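MmeI (Methylophilus methylotrophus, PDB 5HR4) acts as a Type IIL restriction-modification enzyme on DNA, and probably methylates adenine at N6 with S-adenosylmethionine as the donor. Local coordinates at residues Glu187-Arg192 with Ala269-Ala274; Leu380-Leu385 with Met435-Glu440. All coordinates share one frame; numbering follows the deposited sequence.

Contact 1. Residues Glu187-Arg192 with Ala269-Ala274; sequences ELYLVR and AQFDKA
Tyr189 OH points at two carbons rather than at a polar partner across the contact: Phe271 CE1 lies 3.6 Å from the hydroxyl oxygen, and Ala269 CB lies 4.1 Å from the same OH. Helix 183-200 of the helicase spacer domain here meets the loop leading into helix 273-283, and no hydrogen bond joins the two segments. The two aromatic side chains reach toward each other from their separate backbones. Phe271 offers its edge, with Tyr189 OH lying in the plane of the phenyl ring. Because CG of Tyr189 stands anti to the backbone N (chi1 -158°), the phenol leaves the helix and reaches the loop. Behind it the phenol is held in an aromatic cluster, making edge-to-face contacts with Phe233 and Tyr181. Phe271 rests on Leu225 and Ala226 of helix 225-235, so that helix backs both rings, Phe233 belonging to it as well. Directly after Phe271, Asp272 is the N-cap of helix 273-283, its OD1 accepting from Met275 N. Beside the hydroxyl, the ring carbons also meet: Tyr189 CE1 is 4.1 Å from Phe271 CZ.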
ATOM      1  N   GLU A 187      26.675  -3.501   3.377  1.00 29.18           N
ATOM      2  CA  GLU A 187      25.738  -2.394   3.508  1.00 27.10           C
ATOM      3  C   GLU A 187      26.444  -1.100   3.883  1.00 35.42           C
ATOM      4  O   GLU A 187      26.135  -0.033   3.334  1.00 36.49           O
ATOM      5  CB  GLU A 187      24.672  -2.717   4.554  1.00 30.56           C
ATOM      6  CG  GLU A 187      24.157  -4.148   4.580  1.00 29.66           C
ATOM      7  CD  GLU A 187      23.584  -4.635   3.249  1.00 36.19           C
ATOM      8  OE1 GLU A 187      23.264  -5.850   3.144  1.00 41.20           O
ATOM      9  OE2 GLU A 187      23.464  -3.816   2.308  1.00 35.09           O
ATOM     10  N   LEU A 188      27.380  -1.163   4.834  1.00 33.94           N
ATOM     11  CA  LEU A 188      28.051   0.056   5.267  1.00 27.38           C
ATOM     12  C   LEU A 188      29.165   0.462   4.311  1.00 31.88           C
ATOM     13  O   LEU A 188      29.429   1.662   4.153  1.00 33.71           O
ATOM     14  CB  LEU A 188      28.579  -0.123   6.685  1.00 32.43           C
ATOM     15  CG  LEU A 188      29.498   0.881   7.398  1.00 29.21           C
ATOM     16  CD1 LEU A 188      29.006   2.309   7.318  1.00 35.44           C
ATOM     17  CD2 LEU A 188      29.584   0.459   8.835  1.00 33.26           C
ATOM     18  N   TYR A 189      29.824  -0.500   3.661  1.00 30.38           N
ATOM     19  CA  TYR A 189      30.773  -0.147   2.609  1.00 28.93           C
ATOM     20  C   TYR A 189      30.104   0.738   1.571  1.00 33.46           C
ATOM     21  O   TYR A 189      30.628   1.793   1.197  1.00 36.92           O
ATOM     22  CB  TYR A 189      31.319  -1.411   1.950  1.00 32.14           C
ATOM     23  CG  TYR A 189      32.648  -1.258   1.236  1.00 32.26           C
ATOM     24  CD1 TYR A 189      32.702  -0.833  -0.083  1.00 29.57           C
ATOM     25  CD2 TYR A 189      33.844  -1.581   1.873  1.00 24.64           C
ATOM     26  CE1 TYR A 189      33.908  -0.703  -0.748  1.00 28.89           C
ATOM     27  CE2 TYR A 189      35.051  -1.449   1.220  1.00 26.22           C
ATOM     28  CZ  TYR A 189      35.087  -1.006  -0.092  1.00 29.70           C
ATOM     29  OH  TYR A 189      36.302  -0.884  -0.756  1.00 28.31           O
ATOM     30  N   LEU A 190      28.906   0.348   1.134  1.00 33.31           N
ATOM     31  CA  LEU A 190      28.280   1.006  -0.005  1.00 30.44           C
ATOM     32  C   LEU A 190      27.760   2.383   0.387  1.00 33.91           C
ATOM     33  O   LEU A 190      28.012   3.386  -0.293  1.00 32.56           O
ATOM     34  CB  LEU A 190      27.157   0.127  -0.542  1.00 30.74           C
ATOM     35  CG  LEU A 190      26.750   0.436  -1.983  1.00 43.90           C
ATOM     36  CD1 LEU A 190      27.667  -0.277  -2.991  1.00 39.38           C
ATOM     37  CD2 LEU A 190      25.289   0.089  -2.203  1.00 45.45           C
ATOM     38  N   VAL A 191      27.052   2.448   1.509  1.00 33.70           N
ATOM     39  CA  VAL A 191      26.599   3.723   2.042  1.00 29.42           C
ATOM     40  C   VAL A 191      27.777   4.669   2.319  1.00 30.88           C
ATOM     41  O   VAL A 191      27.655   5.887   2.156  1.00 35.02           O
ATOM     42  CB  VAL A 191      25.742   3.432   3.288  1.00 36.17           C
ATOM     43  CG1 VAL A 191      26.360   4.015   4.558  1.00 31.33           C
ATOM     44  CG2 VAL A 191      24.283   3.860   3.071  1.00 32.27           C
ATOM     45  N   ARG A 192      28.942   4.143   2.699  1.00 30.62           N
ATOM     46  CA  ARG A 192      30.127   4.995   2.757  1.00 30.79           C
ATOM     47  C   ARG A 192      30.497   5.539   1.376  1.00 33.69           C
ATOM     48  O   ARG A 192      30.701   6.749   1.215  1.00 32.75           O
ATOM     49  CB  ARG A 192      31.301   4.239   3.370  1.00 33.61           C
ATOM     50  CG  ARG A 192      31.229   4.126   4.889  1.00 33.72           C
ATOM     51  CD  ARG A 192      32.175   3.042   5.382  1.00 30.18           C
ATOM     52  NE  ARG A 192      32.270   3.023   6.835  1.00 29.94           N
ATOM     53  CZ  ARG A 192      33.327   2.574   7.502  1.00 29.93           C
ATOM     54  NH1 ARG A 192      34.380   2.114   6.837  1.00 27.30           N
ATOM     55  NH2 ARG A 192      33.341   2.606   8.830  1.00 29.30           N
ATOM     56  N   ALA A 269      37.699  -5.133   0.584  1.00 33.08           N
ATOM     57  CA  ALA A 269      36.976  -5.819  -0.477  1.00 31.83           C
ATOM     58  C   ALA A 269      37.957  -6.176  -1.593  1.00 37.50           C
ATOM     59  O   ALA A 269      39.174  -6.217  -1.377  1.00 34.87           O
ATOM     60  CB  ALA A 269      35.829  -4.936  -0.995  1.00 31.77           C
ATOM     61  N   GLN A 270      37.437  -6.433  -2.796  1.00 37.83           N
ATOM     62  CA  GLN A 270      38.275  -6.694  -3.958  1.00 34.55           C
ATOM     63  C   GLN A 270      37.514  -6.288  -5.209  1.00 37.27           C
ATOM     64  O   GLN A 270      36.329  -6.601  -5.346  1.00 32.71           O
ATOM     65  CB  GLN A 270      38.700  -8.164  -4.041  1.00 32.63           C
ATOM     66  CG  GLN A 270      39.648  -8.457  -5.200  1.00 34.93           C
ATOM     67  CD  GLN A 270      40.993  -7.743  -5.086  1.00 42.78           C
ATOM     68  OE1 GLN A 270      41.120  -6.702  -4.443  1.00 52.96           O
ATOM     69  NE2 GLN A 270      42.012  -8.313  -5.711  1.00 48.31           N
ATOM     70  N   PHE A 271      38.194  -5.577  -6.101  1.00 39.26           N
ATOM     71  CA  PHE A 271      37.594  -5.028  -7.302  1.00 40.66           C
ATOM     72  C   PHE A 271      38.278  -5.627  -8.529  1.00 41.23           C
ATOM     73  O   PHE A 271      39.369  -6.194  -8.446  1.00 41.99           O
ATOM     74  CB  PHE A 271      37.701  -3.483  -7.332  1.00 36.85           C
ATOM     75  CG  PHE A 271      36.777  -2.766  -6.370  1.00 35.86           C
ATOM     76  CD1 PHE A 271      37.139  -2.571  -5.048  1.00 35.90           C
ATOM     77  CD2 PHE A 271      35.572  -2.232  -6.805  1.00 43.81           C
ATOM     78  CE1 PHE A 271      36.293  -1.892  -4.165  1.00 33.59           C
ATOM     79  CE2 PHE A 271      34.720  -1.549  -5.923  1.00 37.47           C
ATOM     80  CZ  PHE A 271      35.084  -1.389  -4.604  1.00 33.39           C
ATOM     81  N   ASP A 272      37.620  -5.506  -9.682  1.00 42.96           N
ATOM     82  CA  ASP A 272      38.315  -5.737 -10.941  1.00 42.52           C
ATOM     83  C   ASP A 272      38.102  -4.544 -11.871  1.00 44.05           C
ATOM     84  O   ASP A 272      37.639  -3.480 -11.435  1.00 42.17           O
ATOM     85  CB  ASP A 272      37.852  -7.046 -11.585  1.00 40.00           C
ATOM     86  CG  ASP A 272      36.377  -7.024 -11.967  1.00 54.09           C
ATOM     87  OD1 ASP A 272      35.652  -6.097 -11.536  1.00 44.51           O
ATOM     88  OD2 ASP A 272      35.942  -7.948 -12.700  1.00 68.24           O
ATOM     89  N   LYS A 273      38.430  -4.719 -13.153  1.00 43.78           N
ATOM     90  CA  LYS A 273      38.345  -3.623 -14.110  1.00 42.33           C
ATOM     91  C   LYS A 273      36.928  -3.060 -14.183  1.00 42.86           C
ATOM     92  O   LYS A 273      36.723  -1.845 -14.068  1.00 42.71           O
ATOM     93  CB  LYS A 273      38.824  -4.110 -15.482  1.00 43.39           C
ATOM     94  CG  LYS A 273      38.938  -3.034 -16.557  1.00 44.63           C
ATOM     95  CD  LYS A 273      39.934  -3.441 -17.640  1.00 45.79           C
ATOM     96  CE  LYS A 273      39.882  -2.500 -18.831  1.00 44.81           C
ATOM     97  NZ  LYS A 273      38.547  -2.592 -19.510  1.00 53.67           N
ATOM     98  N   ALA A 274      35.928  -3.932 -14.337  1.00 41.03           N
ATOM     99  CA  ALA A 274      34.571  -3.452 -14.584  1.00 39.19           C
ATOM    100  C   ALA A 274      33.959  -2.818 -13.342  1.00 41.07           C
ATOM    101  O   ALA A 274      33.174  -1.867 -13.456  1.00 40.33           O
ATOM    102  CB  ALA A 274      33.682  -4.591 -15.080  1.00 35.36           C
TER

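Contact 2. Residues Leu380-Leu385 with Met435-Glu440; sequences LEIEVL and MKISDE
Ile437 is the first residue of 435-440 to reach across, meeting Ile382 of 380-385 over an apolar, buried seam with no hydrogen bond. The two isoleucines run alongside each other, pointing opposite ways, and Ile437 CG1 comes 3.6 Å from Ile382 CG1. With CG1 anti to the backbone N (chi1 -154°) and the chain extended beyond it, Ile437 carries its CD1 alongside the other helix, 3.7 Å from Ile382 CG1. The same Ile437 CD1 lies 4.2 Å from CD1 of Leu385, one helical turn after Ile382, and there the two side chains are roughly perpendicular. Ile382 in turn lays its CD1 over the backbone of the partner, 4.1 Å from Ile437 CA. With an alanine at Ile382, CG1 and CD1 would be gone, which would probably leave Ile437 CG1 and CD1 without their main partner and open a gap between the helices. Ile398 and Leu401 of helix 398-401 close the seam beside Ile437 and Leu385 respectively.

Next in order, Ser438 OG turns to its own helix end, hydrogen-bonding with Asn434 O, Asn443 O and Phe445 N. Glu440 lies at the solvent-facing margin, its CG 4.3 Å from Ile382 CD1. Glu440 OE1 is 5.9 Å from Glu383 OE2, and Arg386 makes a salt bridge to each, probably easing the repulsion between them.

The axes of segments 380-385 and 435-440 approach to 10.9 Å, their N-to-C directions 29° apart. Helix 368-388 follows strand 359-361 and helix 416-440 follows the neighbouring parallel strand 409-413: helices that succeed two adjacent parallel strands, packed side by side, as in the Rossmann-like fold of class I methyltransferases.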
ATOM      1  N   LEU A 380      11.759  25.900   6.791  1.00 30.27           N
ATOM      2  CA  LEU A 380      11.068  26.764   7.744  1.00 29.70           C
ATOM      3  C   LEU A 380      12.067  27.521   8.611  1.00 34.86           C
ATOM      4  O   LEU A 380      12.021  28.755   8.698  1.00 37.54           O
ATOM      5  CB  LEU A 380      10.137  25.930   8.607  1.00 27.50           C
ATOM      6  CG  LEU A 380       9.446  26.683   9.721  1.00 30.88           C
ATOM      7  CD1 LEU A 380       8.688  27.866   9.145  1.00 34.39           C
ATOM      8  CD2 LEU A 380       8.493  25.716  10.365  1.00 32.47           C
ATOM      9  N   GLU A 381      13.015  26.792   9.214  1.00 32.39           N
ATOM     10  CA  GLU A 381      14.044  27.379  10.068  1.00 32.57           C
ATOM     11  C   GLU A 381      14.888  28.446   9.376  1.00 30.43           C
ATOM     12  O   GLU A 381      15.535  29.235  10.070  1.00 33.26           O
ATOM     13  CB  GLU A 381      14.979  26.285  10.594  1.00 32.73           C
ATOM     14  CG  GLU A 381      15.788  26.734  11.783  1.00 38.10           C
ATOM     15  CD  GLU A 381      17.103  25.992  11.938  1.00 44.91           C
ATOM     16  OE1 GLU A 381      17.715  25.632  10.900  1.00 45.76           O
ATOM     17  OE2 GLU A 381      17.526  25.785  13.107  1.00 42.15           O
ATOM     18  N   ILE A 382      14.958  28.470   8.042  1.00 29.69           N
ATOM     19  CA  ILE A 382      15.641  29.584   7.370  1.00 37.02           C
ATOM     20  C   ILE A 382      14.849  30.879   7.555  1.00 35.12           C
ATOM     21  O   ILE A 382      15.401  31.922   7.920  1.00 33.25           O
ATOM     22  CB  ILE A 382      15.853  29.285   5.871  1.00 38.72           C
ATOM     23  CG1 ILE A 382      17.127  28.491   5.618  1.00 34.64           C
ATOM     24  CG2 ILE A 382      15.907  30.584   5.054  1.00 34.26           C
ATOM     25  CD1 ILE A 382      17.237  28.009   4.163  1.00 36.81           C
ATOM     26  N   GLU A 383      13.545  30.831   7.284  1.00 32.45           N
ATOM     27  CA  GLU A 383      12.711  32.008   7.459  1.00 32.57           C
ATOM     28  C   GLU A 383      12.677  32.448   8.914  1.00 37.70           C
ATOM     29  O   GLU A 383      12.555  33.647   9.194  1.00 36.39           O
ATOM     30  CB  GLU A 383      11.296  31.731   6.931  1.00 31.86           C
ATOM     31  CG  GLU A 383      11.241  31.365   5.438  1.00 30.74           C
ATOM     32  CD  GLU A 383      12.121  32.280   4.566  1.00 40.99           C
ATOM     33  OE1 GLU A 383      12.095  33.519   4.744  1.00 55.66           O
ATOM     34  OE2 GLU A 383      12.853  31.767   3.696  1.00 44.52           O
ATOM     35  N   VAL A 384      12.809  31.505   9.856  1.00 37.19           N
ATOM     36  CA  VAL A 384      12.853  31.885  11.269  1.00 36.94           C
ATOM     37  C   VAL A 384      14.095  32.715  11.552  1.00 38.31           C
ATOM     38  O   VAL A 384      14.023  33.791  12.158  1.00 39.45           O
ATOM     39  CB  VAL A 384      12.788  30.643  12.176  1.00 30.38           C
ATOM     40  CG1 VAL A 384      13.280  30.997  13.572  1.00 25.92           C
ATOM     41  CG2 VAL A 384      11.363  30.094  12.224  1.00 27.60           C
ATOM     42  N   LEU A 385      15.258  32.229  11.115  1.00 41.45           N
ATOM     43  CA  LEU A 385      16.481  33.009  11.275  1.00 41.96           C
ATOM     44  C   LEU A 385      16.431  34.307  10.477  1.00 39.45           C
ATOM     45  O   LEU A 385      17.029  35.303  10.900  1.00 44.64           O
ATOM     46  CB  LEU A 385      17.697  32.168  10.892  1.00 30.98           C
ATOM     47  CG  LEU A 385      17.795  31.047  11.931  1.00 40.01           C
ATOM     48  CD1 LEU A 385      18.859  29.949  11.639  1.00 36.13           C
ATOM     49  CD2 LEU A 385      18.031  31.691  13.276  1.00 41.85           C
ATOM     50  N   MET A 435      24.200  23.981   2.813  1.00 30.55           N
ATOM     51  CA  MET A 435      24.619  24.742   1.642  1.00 36.93           C
ATOM     52  C   MET A 435      23.548  25.757   1.241  1.00 44.84           C
ATOM     53  O   MET A 435      23.873  26.879   0.829  1.00 41.18           O
ATOM     54  CB  MET A 435      24.943  23.810   0.466  1.00 33.53           C
ATOM     55  CG  MET A 435      26.281  23.038   0.537  1.00 39.56           C
ATOM     56  SD  MET A 435      27.767  23.907   1.143  1.00 42.31           S
ATOM     57  CE  MET A 435      27.770  25.380   0.095  1.00 56.54           C
ATOM     58  N   LYS A 436      22.265  25.393   1.370  1.00 38.33           N
ATOM     59  CA  LYS A 436      21.210  26.324   0.985  1.00 45.71           C
ATOM     60  C   LYS A 436      21.148  27.524   1.933  1.00 41.90           C
ATOM     61  O   LYS A 436      20.950  28.661   1.489  1.00 42.17           O
ATOM     62  CB  LYS A 436      19.859  25.605   0.916  1.00 41.04           C
ATOM     63  N   ILE A 437      21.333  27.307   3.238  1.00 38.43           N
ATOM     64  CA  ILE A 437      21.353  28.461   4.138  1.00 42.78           C
ATOM     65  C   ILE A 437      22.629  29.270   3.939  1.00 39.47           C
ATOM     66  O   ILE A 437      22.607  30.500   4.019  1.00 41.66           O
ATOM     67  CB  ILE A 437      21.172  28.045   5.607  1.00 36.76           C
ATOM     68  CG1 ILE A 437      20.569  29.208   6.387  1.00 33.77           C
ATOM     69  CG2 ILE A 437      22.503  27.692   6.243  1.00 35.51           C
ATOM     70  CD1 ILE A 437      20.132  28.854   7.798  1.00 31.63           C
ATOM     71  N   SER A 438      23.750  28.599   3.642  1.00 37.11           N
ATOM     72  CA  SER A 438      24.980  29.307   3.312  1.00 38.89           C
ATOM     73  C   SER A 438      24.784  30.241   2.129  1.00 43.29           C
ATOM     74  O   SER A 438      25.405  31.306   2.069  1.00 45.28           O
ATOM     75  CB  SER A 438      26.099  28.312   3.011  1.00 42.53           C
ATOM     76  OG  SER A 438      26.567  27.677   4.192  1.00 40.68           O
ATOM     77  N   ASP A 439      23.915  29.865   1.189  1.00 49.90           N
ATOM     78  CA  ASP A 439      23.647  30.720   0.040  1.00 47.67           C
ATOM     79  C   ASP A 439      22.790  31.918   0.429  1.00 50.06           C
ATOM     80  O   ASP A 439      23.088  33.050   0.028  1.00 49.85           O
ATOM     81  CB  ASP A 439      22.960  29.924  -1.069  1.00 49.77           C
ATOM     82  CG  ASP A 439      23.831  28.814  -1.624  1.00 63.88           C
ATOM     83  OD1 ASP A 439      25.030  28.749  -1.270  1.00 67.33           O
ATOM     84  OD2 ASP A 439      23.314  28.002  -2.427  1.00 81.37           O
ATOM     85  N   GLU A 440      21.725  31.692   1.210  1.00 44.05           N
ATOM     86  CA  GLU A 440      20.811  32.782   1.540  1.00 43.50           C
ATOM     87  C   GLU A 440      21.529  33.929   2.232  1.00 49.18           C
ATOM     88  O   GLU A 440      21.291  35.104   1.915  1.00 53.15           O
ATOM     89  CB  GLU A 440      19.678  32.292   2.434  1.00 44.89           C
ATOM     90  CG  GLU A 440      18.755  31.307   1.779  1.00 51.47           C
ATOM     91  CD  GLU A 440      18.066  31.877   0.565  1.00 58.75           C
ATOM     92  OE1 GLU A 440      17.722  33.086   0.582  1.00 61.82           O
ATOM     93  OE2 GLU A 440      17.875  31.103  -0.404  1.00 59.30           O
TER

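Along the chain the two contacts follow one another, and they do not touch: their centres are 36 Å apart and their nearest atoms about 17 Å. Helix 416-440 joins them. Near its start it meets helix 183-200, where Glu187 touches Glu416 and Phe417, Leu190 touches Phe417 and Val191 touches Val424; its last residues form one side of contact 2. Met435 also touches Thr202 and Thr203, just beyond the calcium ligand Asp201. Contact 1 is near that metal site, the side chain of Phe271 being about 10 Å from that of Cys283, whereas contact 2 lies away from the annotated sites. The nearest atoms of contacts 1 and 2 are about 20 and 27 Å from the DNA.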